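Local coordinates for protein putative thiol-disulfide isomerase or thioredoxin (Salmonella enterica subsp. enterica serovar Typhimurium, PDB 3L9V) that probably acts as a DsbA-like periplasmic thiol-disulfide oxidoreductase of the thioredoxin fold, exchanging disulfide bonds with protein substrates, at residues 56-59 and 64-67; 22-27 and 82-87; 155-160 and 172-177. All blocks are in the same frame, centred on the assembly; numbering follows the deposited sequence.

Interaction 1: 56-59 and 64-67; sequences HVSL and GHEL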
# COMPACT_ATOMS: atom_id res chain seq x y z
N HIS A 56 -2.59 4.08 0.27
CA HIS A 56 -1.75 4.98 -0.51
C HIS A 56 -1.56 6.33 0.18
O HIS A 56 -2.47 6.84 0.84
CB HIS A 56 -2.33 5.17 -1.92
CG HIS A 56 -1.32 5.68 -2.89
ND1 HIS A 56 -1.19 7.02 -3.23
CD2 HIS A 56 -0.35 5.04 -3.59
CE1 HIS A 56 -0.19 7.16 -4.07
NE2 HIS A 56 0.33 5.98 -4.32
N VAL A 57 -0.37 6.91 0.02
CA VAL A 57 -0.07 8.18 0.65
C VAL A 57 0.08 9.25 -0.43
O VAL A 57 0.61 8.99 -1.51
CB VAL A 57 1.21 8.14 1.55
CG1 VAL A 57 1.20 6.88 2.44
CG2 VAL A 57 2.46 8.21 0.72
N SER A 58 -0.41 10.44 -0.12
CA SER A 58 -0.61 11.49 -1.10
C SER A 58 0.56 12.43 -1.16
O SER A 58 0.73 13.13 -2.15
CB SER A 58 -1.88 12.28 -0.75
OG SER A 58 -2.98 11.40 -0.75
N LEU A 59 1.37 12.45 -0.10
CA LEU A 59 2.37 13.50 0.03
C LEU A 59 3.44 13.46 -1.05
O LEU A 59 4.04 14.48 -1.37
CB LEU A 59 2.98 13.56 1.45
CG LEU A 59 3.97 12.55 2.05
CD1 LEU A 59 5.21 12.33 1.20
CD2 LEU A 59 4.36 13.04 3.44
N GLY A 64 0.30 12.67 -6.39
CA GLY A 64 0.07 12.05 -5.09
C GLY A 64 -1.40 11.88 -4.73
O GLY A 64 -1.85 10.81 -4.35
N HIS A 65 -2.16 12.95 -4.87
CA HIS A 65 -3.53 12.93 -4.38
C HIS A 65 -4.44 12.19 -5.33
O HIS A 65 -5.41 11.58 -4.91
CB HIS A 65 -4.05 14.35 -4.15
CG HIS A 65 -3.46 15.02 -2.96
ND1 HIS A 65 -4.02 14.92 -1.70
CD2 HIS A 65 -2.36 15.79 -2.82
CE1 HIS A 65 -3.30 15.62 -0.85
NE2 HIS A 65 -2.28 16.16 -1.50
N GLU A 66 -4.11 12.26 -6.62
CA GLU A 66 -4.91 11.59 -7.65
C GLU A 66 -4.77 10.07 -7.55
O GLU A 66 -5.74 9.32 -7.70
CB GLU A 66 -4.47 12.05 -9.05
CG GLU A 66 -4.94 13.44 -9.43
CD GLU A 66 -3.93 14.54 -9.06
OE1 GLU A 66 -2.98 14.29 -8.28
OE2 GLU A 66 -4.12 15.68 -9.53
N LEU A 67 -3.55 9.60 -7.31
CA LEU A 67 -3.31 8.19 -7.08
C LEU A 67 -4.05 7.70 -5.81
O LEU A 67 -4.70 6.68 -5.84
CB LEU A 67 -1.80 7.92 -7.00
CG LEU A 67 -1.16 8.10 -8.41
CD1 LEU A 67 0.33 8.17 -8.31
CD2 LEU A 67 -1.58 6.96 -9.34
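S58 and G64 press their backbones together where the edge strand 52-56 of the thioredoxin fold leads through a short loop into helix 64-77. S58 CA and G64 CA are 4.1 Å apart. This is the tight part of the contact. Two CA-H...O contacts run in opposite directions across it. The shorter joins G64 CA to S58 O at 3.2 Å, and the other joins S58 CA to G64 O at 3.5 Å. G64 has no side chain, and this lets the carbonyl oxygen of S58 come so close to the first turn of the helix.

The buried side continues with H56 and L67. The CE1 corner of the H56 imidazole lies 3.4 Å from L67 CB, and the approach is neither over the ring face nor at its edge. CG of H56 stands trans to the backbone N (chi1 -160°), which swings the ring from the strand end toward the helix. Both ring nitrogens are used. NE2 is bonded to F24 N and ND1 to T68 OG1, so the rotation of the ring is fixed. T68 OG1 also bonds to S58 OG and to G64 O, so one hydroxyl ties the loop to the helix start. S58 OG has a further partner in E135 of helix 125-140.

The solvent side is looser. H65 is exposed, and its CB points away from the loop. With CG beside the backbone N (chi1 -73°), however, its imidazole lies against S58, and its side chain also touches E135. The link across this side is a single CH-pi contact: S58 CB sits over one face of the H65 ring, 3.6 Å from its centroid and 16° off the ring normal.

Interaction 2: 22-27 and 82-87; sequences FSFYCP and VIEKAF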
# COMPACT_ATOMS: atom_id res chain seq x y z
N PHE A 22 2.00 3.02 1.43
CA PHE A 22 2.89 2.94 0.28
C PHE A 22 2.56 4.07 -0.69
O PHE A 22 1.54 4.74 -0.54
CB PHE A 22 2.76 1.58 -0.45
CG PHE A 22 1.51 1.48 -1.38
CD1 PHE A 22 0.23 1.39 -0.84
CD2 PHE A 22 1.65 1.50 -2.76
CE1 PHE A 22 -0.90 1.31 -1.68
CE2 PHE A 22 0.55 1.43 -3.61
CZ PHE A 22 -0.74 1.33 -3.06
N SER A 23 3.42 4.26 -1.68
CA SER A 23 3.16 5.21 -2.75
C SER A 23 3.60 4.64 -4.09
O SER A 23 4.61 3.97 -4.16
CB SER A 23 3.94 6.51 -2.51
OG SER A 23 3.89 7.32 -3.68
N PHE A 24 2.86 4.92 -5.17
CA PHE A 24 3.32 4.47 -6.49
C PHE A 24 4.62 5.15 -6.98
O PHE A 24 5.22 4.74 -7.98
CB PHE A 24 2.18 4.59 -7.51
CG PHE A 24 1.10 3.57 -7.30
CD1 PHE A 24 1.37 2.23 -7.45
CD2 PHE A 24 -0.17 3.96 -6.91
CE1 PHE A 24 0.39 1.29 -7.22
CE2 PHE A 24 -1.15 3.03 -6.69
CZ PHE A 24 -0.87 1.69 -6.84
N TYR A 25 5.06 6.17 -6.24
CA TYR A 25 6.29 6.88 -6.54
C TYR A 25 7.50 6.37 -5.74
O TYR A 25 8.63 6.79 -5.97
CB TYR A 25 6.13 8.36 -6.21
CG TYR A 25 5.29 9.15 -7.18
CD1 TYR A 25 5.79 9.55 -8.42
CD2 TYR A 25 3.99 9.54 -6.84
CE1 TYR A 25 5.02 10.29 -9.29
CE2 TYR A 25 3.22 10.29 -7.69
CZ TYR A 25 3.74 10.65 -8.93
OH TYR A 25 2.97 11.39 -9.78
N CYS A 26 7.25 5.45 -4.81
CA CYS A 26 8.25 4.98 -3.85
C CYS A 26 8.98 3.74 -4.35
O CYS A 26 8.40 2.67 -4.44
CB CYS A 26 7.55 4.66 -2.52
SG CYS A 26 8.56 3.76 -1.32
N PRO A 27 10.27 3.88 -4.70
CA PRO A 27 11.01 2.73 -5.25
C PRO A 27 11.01 1.47 -4.34
O PRO A 27 10.74 0.37 -4.81
CB PRO A 27 12.45 3.28 -5.41
CG PRO A 27 12.25 4.76 -5.64
CD PRO A 27 11.06 5.12 -4.74
N VAL A 82 -5.23 -5.92 -9.36
CA VAL A 82 -4.89 -5.48 -10.73
C VAL A 82 -4.44 -4.03 -10.76
O VAL A 82 -3.57 -3.66 -11.55
CB VAL A 82 -6.06 -5.69 -11.73
CG1 VAL A 82 -6.40 -7.14 -11.84
CG2 VAL A 82 -7.30 -4.89 -11.30
N ILE A 83 -5.02 -3.20 -9.91
CA ILE A 83 -4.66 -1.78 -9.91
C ILE A 83 -3.21 -1.59 -9.44
O ILE A 83 -2.49 -0.75 -9.97
CB ILE A 83 -5.64 -0.96 -9.05
CG1 ILE A 83 -7.00 -0.90 -9.75
CG2 ILE A 83 -5.12 0.44 -8.83
CD1 ILE A 83 -6.88 -0.34 -11.18
N GLU A 84 -2.77 -2.39 -8.48
CA GLU A 84 -1.44 -2.20 -7.91
C GLU A 84 -0.37 -2.51 -8.96
O GLU A 84 0.55 -1.73 -9.17
CB GLU A 84 -1.24 -3.06 -6.66
CG GLU A 84 0.04 -2.73 -5.91
CD GLU A 84 0.20 -3.50 -4.59
OE1 GLU A 84 -0.64 -4.37 -4.27
OE2 GLU A 84 1.18 -3.24 -3.87
N LYS A 85 -0.54 -3.65 -9.61
CA LYS A 85 0.31 -4.08 -10.70
C LYS A 85 0.29 -3.06 -11.83
O LYS A 85 1.33 -2.69 -12.35
CB LYS A 85 -0.17 -5.45 -11.20
CG LYS A 85 0.87 -6.18 -12.02
CD LYS A 85 0.54 -7.66 -12.19
NZ LYS A 85 1.16 -9.72 -13.50
N ALA A 86 -0.90 -2.58 -12.17
CA ALA A 86 -1.02 -1.62 -13.28
C ALA A 86 -0.31 -0.28 -13.03
O ALA A 86 0.37 0.24 -13.93
CB ALA A 86 -2.48 -1.38 -13.64
N PHE A 87 -0.45 0.29 -11.83
CA PHE A 87 0.15 1.58 -11.55
C PHE A 87 1.68 1.53 -11.33
O PHE A 87 2.39 2.50 -11.62
CB PHE A 87 -0.55 2.28 -10.39
CG PHE A 87 -1.83 2.97 -10.79
CD1 PHE A 87 -1.85 3.94 -11.77
CD2 PHE A 87 -3.02 2.67 -10.15
CE1 PHE A 87 -3.03 4.59 -12.12
CE2 PHE A 87 -4.20 3.30 -10.51
CZ PHE A 87 -4.21 4.25 -11.49
O HOH W 1 4.64 3.45 -10.40
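F87 O accepts a hydrogen bond of 2.7 Å from a water. The same water donates to F24 O at 2.8 Å. It thus ties the loop after strand 18-22 to helix 80-93, and no direct hydrogen bond joins the two segments.

The rest of the cross-contact is mainly apolar and centres on the F24 ring. F87 CB stands over the middle of one face, 3.4 Å from the ring centroid and 10° off the normal, a clear CH-pi contact. The two phenyl rings themselves meet less squarely. Their centroids are 5.2 Å apart and their planes are turned by 48°, which is neither a stack nor an edge-to-face pair. The opposite face of F24 is covered from within its own segment, by F22 CE2 near the rim. The ring is therefore held between F22 and F87. F24 CE1 also lies 3.6 Å from E84 O of the helix backbone. F24 CG lies trans to the carbonyl carbon (chi1 -71°), and this directs the ring at the helix.

The loop is shaped by two turns. S23 OG accepts from Y25 N at 3.0 Å, an ST turn. C26 N bonds to S23 O and closes a type I beta turn. C26 and C29 form a CxxC at a helix start, consistent with the redox site of thioredoxin-fold enzymes. E84 OE2 forms a salt bridge with K54 of strand 52-56, and K54 also makes a cation-pi contact with F22.

The chemistry implies a division of labour: phenyl groups fill the buried interface, while one water bridges the carbonyl oxygens of F24 and F87.

Interaction 3: 155-160 and 172-177; sequences YHINNA and SRYAAV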
# COMPACT_ATOMS: atom_id res chain seq x y z
N TYR A 155 2.92 -2.14 16.08
CA TYR A 155 4.36 -2.22 15.79
C TYR A 155 4.65 -1.69 14.40
O TYR A 155 4.02 -2.11 13.43
CB TYR A 155 4.86 -3.67 15.89
CG TYR A 155 4.43 -4.40 17.14
CD1 TYR A 155 4.90 -4.02 18.40
CD2 TYR A 155 3.56 -5.48 17.07
CE1 TYR A 155 4.51 -4.71 19.55
CE2 TYR A 155 3.16 -6.17 18.21
CZ TYR A 155 3.64 -5.77 19.45
OH TYR A 155 3.24 -6.44 20.57
N HIS A 156 5.57 -0.73 14.32
CA HIS A 156 6.07 -0.20 13.05
C HIS A 156 7.38 -0.89 12.70
O HIS A 156 8.34 -0.84 13.46
CB HIS A 156 6.28 1.32 13.14
CG HIS A 156 6.88 1.92 11.90
ND1 HIS A 156 7.92 2.84 11.95
CD2 HIS A 156 6.61 1.74 10.59
CE1 HIS A 156 8.24 3.20 10.73
NE2 HIS A 156 7.47 2.54 9.88
N ILE A 157 7.42 -1.58 11.57
CA ILE A 157 8.63 -2.27 11.18
C ILE A 157 9.69 -1.23 10.80
O ILE A 157 9.39 -0.26 10.14
CB ILE A 157 8.38 -3.29 10.04
CG1 ILE A 157 7.29 -4.30 10.45
CG2 ILE A 157 9.70 -3.97 9.62
CD1 ILE A 157 7.71 -5.30 11.60
N ASN A 158 10.94 -1.43 11.24
CA ASN A 158 12.01 -0.52 10.86
C ASN A 158 12.71 -1.01 9.58
O ASN A 158 13.58 -1.86 9.64
CB ASN A 158 13.04 -0.39 12.01
CG ASN A 158 14.14 0.61 11.68
OD1 ASN A 158 14.23 1.10 10.57
ND2 ASN A 158 14.98 0.93 12.67
N ASN A 159 12.34 -0.47 8.42
CA ASN A 159 12.91 -0.96 7.15
C ASN A 159 14.44 -0.89 7.18
O ASN A 159 15.15 -1.67 6.54
CB ASN A 159 12.45 -0.10 5.97
CG ASN A 159 10.91 -0.04 5.82
OD1 ASN A 159 10.21 -0.97 6.18
ND2 ASN A 159 10.42 1.07 5.28
N ALA A 160 14.96 0.08 7.91
CA ALA A 160 16.38 0.36 7.80
C ALA A 160 17.19 -0.45 8.82
O ALA A 160 18.38 -0.20 9.02
CB ALA A 160 16.63 1.85 7.94
N SER A 172 13.15 -12.94 3.50
CA SER A 172 12.90 -13.90 4.58
C SER A 172 13.04 -13.25 5.96
O SER A 172 12.25 -13.53 6.86
CB SER A 172 13.86 -15.08 4.49
OG SER A 172 13.68 -15.78 3.27
N ARG A 173 14.04 -12.40 6.12
CA ARG A 173 14.25 -11.78 7.42
C ARG A 173 13.17 -10.76 7.74
O ARG A 173 12.71 -10.69 8.88
CB ARG A 173 15.65 -11.18 7.53
CG ARG A 173 16.72 -12.26 7.51
CD ARG A 173 18.10 -11.71 7.20
NE ARG A 173 19.00 -12.82 6.94
CZ ARG A 173 20.26 -12.70 6.56
NH1 ARG A 173 20.79 -11.50 6.38
NH2 ARG A 173 20.99 -13.79 6.35
N TYR A 174 12.75 -9.99 6.74
CA TYR A 174 11.68 -9.02 6.93
C TYR A 174 10.38 -9.73 7.32
O TYR A 174 9.73 -9.35 8.30
CB TYR A 174 11.48 -8.19 5.65
CG TYR A 174 10.76 -6.88 5.84
CD1 TYR A 174 11.46 -5.70 6.08
CD2 TYR A 174 9.37 -6.81 5.78
CE1 TYR A 174 10.80 -4.49 6.24
CE2 TYR A 174 8.71 -5.60 5.95
CZ TYR A 174 9.42 -4.46 6.18
OH TYR A 174 8.74 -3.28 6.32
N ALA A 175 10.03 -10.77 6.57
CA ALA A 175 8.83 -11.55 6.86
C ALA A 175 8.90 -12.28 8.22
O ALA A 175 7.89 -12.42 8.89
CB ALA A 175 8.54 -12.55 5.74
N ALA A 176 10.10 -12.73 8.59
CA ALA A 176 10.29 -13.43 9.86
C ALA A 176 9.91 -12.52 11.02
O ALA A 176 9.23 -12.94 11.96
CB ALA A 176 11.73 -13.92 10.00
N VAL A 177 10.32 -11.26 10.94
CA VAL A 177 9.98 -10.31 11.97
C VAL A 177 8.47 -10.00 12.00
O VAL A 177 7.87 -9.94 13.06
CB VAL A 177 10.82 -9.02 11.86
CG1 VAL A 177 10.24 -7.91 12.73
CG2 VAL A 177 12.25 -9.32 12.27
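I157 of strand 155-157 packs against Y174 and V177 on helix 167-182. I157 CB comes first, 3.7 Å from Y174 OH. The CG2 methyl goes further onto the tyrosine. I157 CG2 lies 3.5 Å from Y174 CZ, approaching the ring obliquely, and is about as close to the hydroxyl. The other branch runs through CG1, which stands trans to the carbonyl carbon (chi1 -57°). At its tip, I157 CD1 meets V177 CG1 at 3.8 Å, one helical turn along from Y174. The I157 and V177 side chains point in opposite directions and slide past each other. One isoleucine thus spans two helix residues with its two branches.

The polar part of the contact is at N159. Y174 OH donates to N159 OD1 at 2.7 Å. The approach is nearly in line with the carbonyl bond, with a C=O...donor angle of 165°. OD1 lies in the plane of the phenol ring, at its edge, and the amide plane is turned 34° from that of the ring. The amide is held at both ends, because N159 ND2 bonds to P147 O. In DsbA relatives a proline at this place is the cis-proline beside the active site. N158 OD1 accepts from A160 N, two residues on, and forms an Asx turn.

The helix covers one face of the sheet. I157 also touches V149 and V151 of strand 148-151, and V178 and L181 of its own partner helix. Y174 reaches F32 of helix 27-35 edge-to-face, and V38 and I42 of helix 38-43.

All three contacts lie in one DsbA-like thioredoxin unit. Along the chain, interaction 1 is nested inside the loop closed by interaction 2, and interaction 3 follows both. Interactions 1 and 2 have centres about 11 Å apart and touch where the ends of the neighbouring parallel strands 18-22 and 52-56 meet. They anchor the successive helices 64-77 and 80-93 to these strand ends, next to the CxxC turn. Interaction 3 lies across the sheet, its centre about 20 Å from interaction 2 and about 24 Å from interaction 1. It fixes the C-terminal helix 167-182 to strand 155-157. Interaction 2 holds C26 of the probable redox site, and the N159 side chain of interaction 3 lies near that site without touching it.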